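Side-chain contacts in uncharacterized conserved protein (PDB 2ZBV), which binds adenosine and probably cleaves S-adenosyl-L-methionine by attack of hydroxide or halide: residues L228-D233 with L238-N243; A175-F180 with D246-L251; I187-F192 with V197-V202. One frame throughout, in Å; residues are numbered along the deposited sequence.

Contact 1. Residues L228-D233 with L238-N243; sequences LLVHPD and LEIAVN. With ADN (adenosine), chain F.
L229 and H231 pair with A241 and E239 through two antiparallel hydrogen-bonded pairs, four backbone bonds in all, among them L229 N to A241 O (2.8 Å) and E239 N to H231 O (2.7 Å). Between and beyond these pairs the CA-H groups of L228, V230, L238 and I240 point at carbonyl oxygens of the facing strand, V230 CA lying 3.4 Å from E239 O.

Apolar contacts fill one face of the hairpin. L228 CD2 presses on V242 CG2 at 3.5 Å, a close methyl-methyl contact, and also touches I240 CG2; farther along, V230 CG1 crosses over L238 CG at 3.8 Å.

The polar contact lies on the other face. With chi1 at 70°, the H231 ring sits between its backbone N and carbonyl carbon, which brings NE2 beside the extended E239 chain. E239 OE1 meets the ring edge near its plane, 2.7 Å from H231 NE2, in a weak bond bent to 116° at the hydrogen. D233 OD2 stands 4.5 Å from E239 OE2, but has S184 OG as its own hydrogen-bond partner.

Adenosine N6 donates almost straight to V242 O (3.0 Å, 174°). A backbone carbonyl thus reads the adenine amino group, while E239 lies between an imidazole and a second carboxylate.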
loop_
_atom_site.group_PDB
_atom_site.type_symbol
_atom_site.label_atom_id
_atom_site.label_comp_id
_atom_site.label_asym_id
_atom_site.label_seq_id
_atom_site.Cartn_x
_atom_site.Cartn_y
_atom_site.Cartn_z
ATOM N N LEU A 228 -22.434 -0.067 20.331
ATOM C CA LEU A 228 -21.370 0.907 20.590
ATOM C C LEU A 228 -20.582 0.588 21.859
ATOM O O LEU A 228 -21.127 0.053 22.823
ATOM C CB LEU A 228 -21.962 2.313 20.744
ATOM C CG LEU A 228 -22.379 3.091 19.496
ATOM C CD1 LEU A 228 -23.362 4.191 19.897
ATOM C CD2 LEU A 228 -21.142 3.678 18.813
ATOM N N LEU A 229 -19.298 0.930 21.857
ATOM C CA LEU A 229 -18.455 0.708 23.020
ATOM C C LEU A 229 -17.370 1.768 23.096
ATOM O O LEU A 229 -16.942 2.321 22.075
ATOM C CB LEU A 229 -17.786 -0.671 22.981
ATOM C CG LEU A 229 -16.787 -0.936 21.845
ATOM C CD1 LEU A 229 -15.635 -1.803 22.338
ATOM C CD2 LEU A 229 -17.512 -1.598 20.686
ATOM N N VAL A 230 -16.939 2.050 24.319
ATOM C CA VAL A 230 -15.872 3.009 24.560
ATOM C C VAL A 230 -14.732 2.189 25.137
ATOM O O VAL A 230 -14.930 1.396 26.059
ATOM C CB VAL A 230 -16.307 4.095 25.574
ATOM C CG1 VAL A 230 -15.092 4.807 26.130
ATOM C CG2 VAL A 230 -17.232 5.099 24.888
ATOM N N HIS A 231 -13.537 2.357 24.587
ATOM C CA HIS A 231 -12.405 1.595 25.080
ATOM C C HIS A 231 -11.096 2.325 24.807
ATOM O O HIS A 231 -11.077 3.367 24.140
ATOM C CB HIS A 231 -12.377 0.222 24.401
ATOM C CG HIS A 231 -12.025 0.284 22.947
ATOM N ND1 HIS A 231 -10.875 -0.277 22.436
ATOM C CD2 HIS A 231 -12.650 0.876 21.901
ATOM C CE1 HIS A 231 -10.807 -0.037 21.139
ATOM N NE2 HIS A 231 -11.872 0.661 20.788
ATOM N N PRO A 232 -9.985 1.804 25.348
ATOM C CA PRO A 232 -8.700 2.465 25.101
ATOM C C PRO A 232 -8.097 1.845 23.840
ATOM O O PRO A 232 -7.971 0.627 23.770
ATOM C CB PRO A 232 -7.898 2.127 26.351
ATOM C CG PRO A 232 -8.378 0.737 26.688
ATOM C CD PRO A 232 -9.879 0.823 26.448
ATOM N N ASP A 233 -7.747 2.662 22.845
ATOM C CA ASP A 233 -7.163 2.111 21.625
ATOM C C ASP A 233 -5.736 1.635 21.901
ATOM O O ASP A 233 -5.266 1.701 23.033
ATOM C CB ASP A 233 -7.198 3.121 20.459
ATOM C CG ASP A 233 -6.312 4.340 20.682
ATOM O OD1 ASP A 233 -5.392 4.285 21.522
ATOM O OD2 ASP A 233 -6.534 5.361 19.988
ATOM N N LEU A 238 -8.788 7.210 24.231
ATOM C CA LEU A 238 -10.178 6.800 24.300
ATOM C C LEU A 238 -10.713 6.720 22.878
ATOM O O LEU A 238 -10.633 7.688 22.113
ATOM C CB LEU A 238 -10.999 7.802 25.118
ATOM C CG LEU A 238 -12.467 7.403 25.326
ATOM C CD1 LEU A 238 -12.991 8.022 26.615
ATOM C CD2 LEU A 238 -13.299 7.835 24.127
ATOM N N GLU A 239 -11.246 5.556 22.532
ATOM C CA GLU A 239 -11.793 5.320 21.204
ATOM C C GLU A 239 -13.233 4.820 21.295
ATOM O O GLU A 239 -13.606 4.125 22.247
ATOM C CB GLU A 239 -10.929 4.283 20.474
ATOM C CG GLU A 239 -11.414 3.884 19.079
ATOM C CD GLU A 239 -10.447 2.923 18.392
ATOM O OE1 GLU A 239 -10.429 1.724 18.744
ATOM O OE2 GLU A 239 -9.692 3.373 17.508
ATOM N N ILE A 240 -14.048 5.201 20.316
ATOM C CA ILE A 240 -15.432 4.751 20.273
ATOM C C ILE A 240 -15.529 3.812 19.083
ATOM O O ILE A 240 -15.120 4.160 17.975
ATOM C CB ILE A 240 -16.434 5.918 20.073
ATOM C CG1 ILE A 240 -16.372 6.879 21.260
ATOM C CG2 ILE A 240 -17.857 5.374 19.942
ATOM C CD1 ILE A 240 -15.477 8.066 21.024
ATOM N N ALA A 241 -16.055 2.615 19.315
ATOM C CA ALA A 241 -16.194 1.637 18.243
ATOM C C ALA A 241 -17.563 0.977 18.268
ATOM O O ALA A 241 -18.283 1.058 19.260
ATOM C CB ALA A 241 -15.116 0.568 18.373
ATOM N N VAL A 242 -17.922 0.353 17.155
ATOM C CA VAL A 242 -19.173 -0.392 17.050
ATOM C C VAL A 242 -18.683 -1.803 16.769
ATOM O O VAL A 242 -17.925 -2.024 15.820
ATOM C CB VAL A 242 -20.054 0.093 15.863
ATOM C CG1 VAL A 242 -21.198 -0.882 15.621
ATOM C CG2 VAL A 242 -20.614 1.484 16.162
ATOM N N ASN A 243 -19.085 -2.755 17.602
ATOM C CA ASN A 243 -18.656 -4.127 17.413
ATOM C C ASN A 243 -19.085 -4.657 16.052
ATOM O O ASN A 243 -20.276 -4.765 15.762
ATOM C CB ASN A 243 -19.209 -5.017 18.526
ATOM C CG ASN A 243 -18.789 -6.452 18.366
ATOM O OD1 ASN A 243 -17.710 -6.729 17.850
ATOM N ND2 ASN A 243 -19.630 -7.378 18.813
HETATM O "O5'" ADN F . -6.501 -6.149 16.502
HETATM C "C5'" ADN F . -6.690 -6.052 15.097
HETATM C "C4'" ADN F . -8.047 -6.653 14.751
HETATM O "O4'" ADN F . -9.125 -5.919 15.385
HETATM C "C3'" ADN F . -8.338 -6.615 13.236
HETATM O "O3'" ADN F . -7.908 -7.817 12.620
HETATM C "C2'" ADN F . -9.872 -6.373 13.161
HETATM O "O2'" ADN F . -10.553 -7.454 12.495
HETATM C "C1'" ADN F . -10.323 -6.217 14.619
HETATM N N9 ADN F . -11.276 -5.104 14.748
HETATM C C8 ADN F . -11.000 -3.772 14.553
HETATM N N7 ADN F . -12.068 -3.060 14.742
HETATM C C5 ADN F . -13.098 -3.871 15.067
HETATM C C6 ADN F . -14.479 -3.674 15.378
HETATM N N6 ADN F . -15.020 -2.407 15.381
HETATM N N1 ADN F . -15.241 -4.752 15.667
HETATM C C2 ADN F . -14.730 -5.990 15.669
HETATM N N3 ADN F . -13.443 -6.215 15.382
HETATM C C4 ADN F . -12.605 -5.198 15.081
#

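Contact 2. Residues A175-F180 with D246-L251; sequences AIVDTF and DASQVL. With ADN (adenosine), chain F.
V177 and S248 face each other directly, each CB pointing toward the opposite segment. CG1 is the valine branch that touches: it sits anti to the backbone N (chi1 171°) and reaches S248 CB at 3.7 Å and S248 OG at 3.8 Å. The second point of contact is through backbone atoms, F180 O lying 3.6 Å from D246 CA, while the ring of F180 turns from D246 to the ligand.

There the F180 ring lies against adenosine. The base's C8 stands 3.6 Å above the ring plane, over its centre, and F180 CZ meets the ribose at C2' (3.6 Å). The ring edge has D178 OD2 in its plane; that oxygen is hydrogen-bonded to Y14 OH of the second subunit.

D246 turns its carboxylate toward the start of the helix. OD1 accepts from Q249 N at 3.0 Å, and OD2 from Q249 NE2 at 2.7 Å; both donors approach from above the carboxylate plane, 58° and 55° out of it. Two bonds to one glutamine restrict the rotation of the carboxylate.

D246 is therefore the N-cap of helix 247-251, whose first turn packs on the end of strand 169-177, just before the loop that carries F180 into the adenosine pocket between two subunits.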
loop_
_atom_site.group_PDB
_atom_site.type_symbol
_atom_site.label_atom_id
_atom_site.label_comp_id
_atom_site.label_asym_id
_atom_site.label_seq_id
_atom_site.Cartn_x
_atom_site.Cartn_y
_atom_site.Cartn_z
ATOM N N ALA A 175 -9.602 12.492 16.713
ATOM C CA ALA A 175 -8.266 12.614 16.146
ATOM C C ALA A 175 -8.072 11.770 14.887
ATOM O O ALA A 175 -7.470 12.225 13.903
ATOM C CB ALA A 175 -7.231 12.220 17.191
ATOM N N ILE A 176 -8.584 10.543 14.918
ATOM C CA ILE A 176 -8.423 9.628 13.795
ATOM C C ILE A 176 -9.586 8.662 13.633
ATOM O O ILE A 176 -10.083 8.110 14.615
ATOM C CB ILE A 176 -7.164 8.752 13.976
ATOM C CG1 ILE A 176 -5.920 9.631 14.119
ATOM C CG2 ILE A 176 -7.030 7.779 12.801
ATOM C CD1 ILE A 176 -4.686 8.865 14.533
ATOM N N VAL A 177 -10.017 8.473 12.391
ATOM C CA VAL A 177 -11.065 7.502 12.068
ATOM C C VAL A 177 -10.291 6.465 11.256
ATOM O O VAL A 177 -9.751 6.798 10.193
ATOM C CB VAL A 177 -12.181 8.108 11.179
ATOM C CG1 VAL A 177 -13.118 7.001 10.683
ATOM C CG2 VAL A 177 -12.983 9.147 11.969
ATOM N N ASP A 178 -10.204 5.227 11.744
ATOM C CA ASP A 178 -9.447 4.209 11.012
ATOM C C ASP A 178 -10.228 3.457 9.939
ATOM O O ASP A 178 -11.373 3.786 9.632
ATOM C CB ASP A 178 -8.785 3.207 11.976
ATOM C CG ASP A 178 -9.785 2.324 12.702
ATOM O OD1 ASP A 178 -10.919 2.149 12.213
ATOM O OD2 ASP A 178 -9.419 1.783 13.767
ATOM N N THR A 179 -9.587 2.440 9.370
ATOM C CA THR A 179 -10.180 1.633 8.306
ATOM C C THR A 179 -11.514 0.996 8.679
ATOM O O THR A 179 -12.396 0.826 7.834
ATOM C CB THR A 179 -9.211 0.517 7.875
ATOM O OG1 THR A 179 -7.994 1.104 7.389
ATOM C CG2 THR A 179 -9.836 -0.337 6.784
ATOM N N PHE A 180 -11.656 0.645 9.949
ATOM C CA PHE A 180 -12.871 0.012 10.443
ATOM C C PHE A 180 -13.975 1.001 10.791
ATOM O O PHE A 180 -15.126 0.614 11.003
ATOM C CB PHE A 180 -12.518 -0.823 11.671
ATOM C CG PHE A 180 -11.437 -1.827 11.410
ATOM C CD1 PHE A 180 -11.726 -3.020 10.755
ATOM C CD2 PHE A 180 -10.117 -1.556 11.762
ATOM C CE1 PHE A 180 -10.713 -3.933 10.447
ATOM C CE2 PHE A 180 -9.098 -2.462 11.458
ATOM C CZ PHE A 180 -9.403 -3.653 10.797
ATOM N N ASP A 246 -19.288 0.187 11.989
ATOM C CA ASP A 246 -18.574 1.440 11.747
ATOM C C ASP A 246 -19.077 2.574 12.643
ATOM O O ASP A 246 -20.135 3.150 12.388
ATOM C CB ASP A 246 -18.755 1.843 10.280
ATOM C CG ASP A 246 -17.907 3.043 9.880
ATOM O OD1 ASP A 246 -17.730 3.976 10.693
ATOM O OD2 ASP A 246 -17.423 3.059 8.730
ATOM N N ALA A 247 -18.301 2.913 13.669
ATOM C CA ALA A 247 -18.676 3.972 14.599
ATOM C C ALA A 247 -18.757 5.362 13.960
ATOM O O ALA A 247 -19.605 6.171 14.338
ATOM C CB ALA A 247 -17.701 4.000 15.778
ATOM N N SER A 248 -17.881 5.653 13.004
ATOM C CA SER A 248 -17.915 6.967 12.371
ATOM C C SER A 248 -19.248 7.164 11.649
ATOM O O SER A 248 -19.764 8.283 11.588
ATOM C CB SER A 248 -16.744 7.141 11.392
ATOM O OG SER A 248 -16.853 6.264 10.291
ATOM N N GLN A 249 -19.807 6.078 11.118
ATOM C CA GLN A 249 -21.091 6.140 10.417
ATOM C C GLN A 249 -22.250 6.255 11.405
ATOM O O GLN A 249 -23.159 7.058 11.216
ATOM C CB GLN A 249 -21.302 4.898 9.543
ATOM C CG GLN A 249 -20.387 4.808 8.325
ATOM C CD GLN A 249 -20.692 3.591 7.459
ATOM O OE1 GLN A 249 -21.817 3.415 6.989
ATOM N NE2 GLN A 249 -19.686 2.747 7.245
ATOM N N VAL A 250 -22.213 5.445 12.456
ATOM C CA VAL A 250 -23.259 5.460 13.474
ATOM C C VAL A 250 -23.346 6.813 14.177
ATOM O O VAL A 250 -24.435 7.354 14.372
ATOM C CB VAL A 250 -23.013 4.355 14.524
ATOM C CG1 VAL A 250 -23.954 4.530 15.712
ATOM C CG2 VAL A 250 -23.221 2.989 13.879
ATOM N N LEU A 251 -22.192 7.353 14.551
ATOM C CA LEU A 251 -22.127 8.637 15.234
ATOM C C LEU A 251 -22.246 9.777 14.231
ATOM O O LEU A 251 -22.602 10.900 14.592
ATOM C CB LEU A 251 -20.801 8.763 15.988
ATOM C CG LEU A 251 -20.499 7.687 17.038
ATOM C CD1 LEU A 251 -19.104 7.912 17.604
ATOM C CD2 LEU A 251 -21.542 7.734 18.149
HETATM O "O5'" ADN F . -6.501 -6.149 16.502
HETATM C "C5'" ADN F . -6.690 -6.052 15.097
HETATM C "C4'" ADN F . -8.047 -6.653 14.751
HETATM O "O4'" ADN F . -9.125 -5.919 15.385
HETATM C "C3'" ADN F . -8.338 -6.615 13.236
HETATM O "O3'" ADN F . -7.908 -7.817 12.620
HETATM C "C2'" ADN F . -9.872 -6.373 13.161
HETATM O "O2'" ADN F . -10.553 -7.454 12.495
HETATM C "C1'" ADN F . -10.323 -6.217 14.619
HETATM N N9 ADN F . -11.276 -5.104 14.748
HETATM C C8 ADN F . -11.000 -3.772 14.553
HETATM N N7 ADN F . -12.068 -3.060 14.742
HETATM C C5 ADN F . -13.098 -3.871 15.067
HETATM C C6 ADN F . -14.479 -3.674 15.378
HETATM N N6 ADN F . -15.020 -2.407 15.381
HETATM N N1 ADN F . -15.241 -4.752 15.667
HETATM C C2 ADN F . -14.730 -5.990 15.669
HETATM N N3 ADN F . -13.443 -6.215 15.382
HETATM C C4 ADN F . -12.605 -5.198 15.081
#

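Contact 3. Residues I187-F192 with V197-V202; sequences IPFDLF and VDFDDV
V197 meets F192 through its CG2 methyl, which lies over one face of the phenylalanine ring. The evidence for a CH-pi contact is direct: CG2 is 3.7 Å from the centroid of the F192 ring and 28° off the ring normal. It is displaced toward the rim, so that F192 CE1 is its nearest ring atom, at 3.3 Å. The valine torsion explains this reach, since chi1 of -68° places CG2 between the backbone N and the carbonyl carbon while CG1 stands anti to that carbon. The same methyl also lies 3.5 Å from F192 O, and the two side chains cross at about a right angle.

D198 follows, its CB pointing away from segment 187-192. Its backbone opens a type II beta turn that runs to D201, and D198 N donates to the anti lone pair of D201 OD2 at 2.8 Å.

F199, at the second position of that turn, extends its ring toward the helix. Its CZ approaches F189 CE2 at 4.2 Å, a loose oblique contact. The F189 ring is in turn covered on one face by F192 CD1, 3.7 Å above its plane.

D200 comes next with positive phi (95°), as expected at the third position of a type II turn. D201 closes the turn, its N bonded to D198 O at 2.9 Å, and the chain then enters strand 202-207 at V202.

Helix 189-192 thus meets three elements: the loop 197-201 touches F189 and F192, L238 of strand 237-242 packs on both rings, and I261 of strand 258-262 packs on F192.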
loop_
_atom_site.group_PDB
_atom_site.type_symbol
_atom_site.label_atom_id
_atom_site.label_comp_id
_atom_site.label_asym_id
_atom_site.label_seq_id
_atom_site.Cartn_x
_atom_site.Cartn_y
_atom_site.Cartn_z
ATOM N N ILE A 187 -8.354 12.189 23.592
ATOM C CA ILE A 187 -8.539 12.075 25.035
ATOM C C ILE A 187 -7.798 10.851 25.568
ATOM O O ILE A 187 -8.104 9.721 25.196
ATOM C CB ILE A 187 -10.037 11.919 25.387
ATOM C CG1 ILE A 187 -10.821 13.131 24.887
ATOM C CG2 ILE A 187 -10.207 11.751 26.895
ATOM C CD1 ILE A 187 -12.322 12.913 24.862
ATOM N N PRO A 188 -6.809 11.056 26.452
ATOM C CA PRO A 188 -6.099 9.884 26.966
ATOM C C PRO A 188 -7.079 9.045 27.776
ATOM O O PRO A 188 -7.887 9.593 28.531
ATOM C CB PRO A 188 -5.004 10.493 27.844
ATOM C CG PRO A 188 -4.819 11.884 27.270
ATOM C CD PRO A 188 -6.232 12.301 26.986
ATOM N N PHE A 189 -7.026 7.725 27.628
ATOM C CA PHE A 189 -7.947 6.886 28.386
ATOM C C PHE A 189 -7.699 7.054 29.883
ATOM O O PHE A 189 -8.603 6.850 30.693
ATOM C CB PHE A 189 -7.807 5.414 28.003
ATOM C CG PHE A 189 -9.032 4.603 28.311
ATOM C CD1 PHE A 189 -10.151 4.679 27.489
ATOM C CD2 PHE A 189 -9.090 3.811 29.450
ATOM C CE1 PHE A 189 -11.314 3.979 27.798
ATOM C CE2 PHE A 189 -10.249 3.107 29.770
ATOM C CZ PHE A 189 -11.363 3.192 28.942
ATOM N N ASP A 190 -6.471 7.418 30.247
ATOM C CA ASP A 190 -6.120 7.645 31.650
ATOM C C ASP A 190 -6.886 8.855 32.167
ATOM O O ASP A 190 -7.411 8.843 33.279
ATOM C CB ASP A 190 -4.617 7.901 31.805
ATOM C CG ASP A 190 -3.797 6.635 31.694
ATOM O OD1 ASP A 190 -4.162 5.634 32.347
ATOM O OD2 ASP A 190 -2.782 6.644 30.965
ATOM N N LEU A 191 -6.942 9.903 31.352
ATOM C CA LEU A 191 -7.665 11.113 31.718
ATOM C C LEU A 191 -9.127 10.730 31.940
ATOM O O LEU A 191 -9.760 11.154 32.910
ATOM C CB LEU A 191 -7.567 12.147 30.594
ATOM C CG LEU A 191 -8.199 13.505 30.901
ATOM C CD1 LEU A 191 -7.349 14.220 31.940
ATOM C CD2 LEU A 191 -8.298 14.341 29.639
ATOM N N PHE A 192 -9.653 9.921 31.027
ATOM C CA PHE A 192 -11.033 9.457 31.106
ATOM C C PHE A 192 -11.249 8.651 32.382
ATOM O O PHE A 192 -12.315 8.712 32.993
ATOM C CB PHE A 192 -11.359 8.601 29.875
ATOM C CG PHE A 192 -12.697 7.913 29.942
ATOM C CD1 PHE A 192 -12.774 6.539 30.125
ATOM C CD2 PHE A 192 -13.877 8.636 29.803
ATOM C CE1 PHE A 192 -14.009 5.892 30.166
ATOM C CE2 PHE A 192 -15.116 8.001 29.844
ATOM C CZ PHE A 192 -15.182 6.625 30.025
ATOM N N VAL A 197 -14.802 6.033 36.334
ATOM C CA VAL A 197 -15.607 5.149 35.504
ATOM C C VAL A 197 -14.803 3.869 35.400
ATOM O O VAL A 197 -13.592 3.870 35.608
ATOM C CB VAL A 197 -15.816 5.711 34.085
ATOM C CG1 VAL A 197 -16.696 6.941 34.136
ATOM C CG2 VAL A 197 -14.477 6.049 33.460
ATOM N N ASP A 198 -15.469 2.773 35.079
ATOM C CA ASP A 198 -14.772 1.510 34.974
ATOM C C ASP A 198 -15.422 0.643 33.912
ATOM O O ASP A 198 -16.515 0.942 33.434
ATOM C CB ASP A 198 -14.794 0.803 36.331
ATOM C CG ASP A 198 -14.053 -0.521 36.315
ATOM O OD1 ASP A 198 -12.861 -0.534 35.930
ATOM O OD2 ASP A 198 -14.664 -1.547 36.694
ATOM N N PHE A 199 -14.733 -0.421 33.526
ATOM C CA PHE A 199 -15.269 -1.331 32.541
ATOM C C PHE A 199 -16.594 -1.862 33.084
ATOM O O PHE A 199 -16.712 -2.157 34.273
ATOM C CB PHE A 199 -14.269 -2.457 32.294
ATOM C CG PHE A 199 -12.990 -1.986 31.659
ATOM C CD1 PHE A 199 -12.988 -1.504 30.355
ATOM C CD2 PHE A 199 -11.799 -1.978 32.381
ATOM C CE1 PHE A 199 -11.822 -1.018 29.774
ATOM C CE2 PHE A 199 -10.621 -1.492 31.812
ATOM C CZ PHE A 199 -10.634 -1.009 30.502
ATOM N N ASP A 200 -17.583 -1.957 32.201
ATOM C CA ASP A 200 -18.934 -2.413 32.522
ATOM C C ASP A 200 -19.843 -1.231 32.818
ATOM O O ASP A 200 -21.067 -1.375 32.857
ATOM C CB ASP A 200 -18.950 -3.380 33.707
ATOM C CG ASP A 200 -18.245 -4.679 33.400
ATOM O OD1 ASP A 200 -18.363 -5.147 32.246
ATOM O OD2 ASP A 200 -17.586 -5.233 34.305
ATOM N N ASP A 201 -19.252 -0.062 33.047
ATOM C CA ASP A 201 -20.077 1.116 33.278
ATOM C C ASP A 201 -20.632 1.512 31.916
ATOM O O ASP A 201 -20.234 0.970 30.879
ATOM C CB ASP A 201 -19.257 2.279 33.846
ATOM C CG ASP A 201 -19.201 2.278 35.372
ATOM O OD1 ASP A 201 -20.267 2.161 36.014
ATOM O OD2 ASP A 201 -18.092 2.411 35.932
ATOM N N VAL A 202 -21.565 2.450 31.923
ATOM C CA VAL A 202 -22.156 2.942 30.696
ATOM C C VAL A 202 -22.017 4.450 30.751
ATOM O O VAL A 202 -22.328 5.070 31.766
ATOM C CB VAL A 202 -23.646 2.567 30.583
ATOM C CG1 VAL A 202 -24.284 3.317 29.435
ATOM C CG2 VAL A 202 -23.788 1.070 30.360
#

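How the contacts relate
From the N terminus, strand 169-177 enters contact 2 first, but that contact closes only when helix 247-251 returns some 66 residues later. Within this long loop lie the other two contacts, in series: contact 3 closes a short excursion between helix 189-192 and strand 202-207, and contact 1 then closes the hairpin of strands 228-232 and 237-242. Contacts 1 and 2 touch where A247 and L251 pack on V242 and I240, and both reach adenosine and the second subunit. Contact 1 also meets contact 3, with P232 against F189. Contacts 2 and 3 stay about 6 Å apart at their nearest atoms, joined through the hairpin.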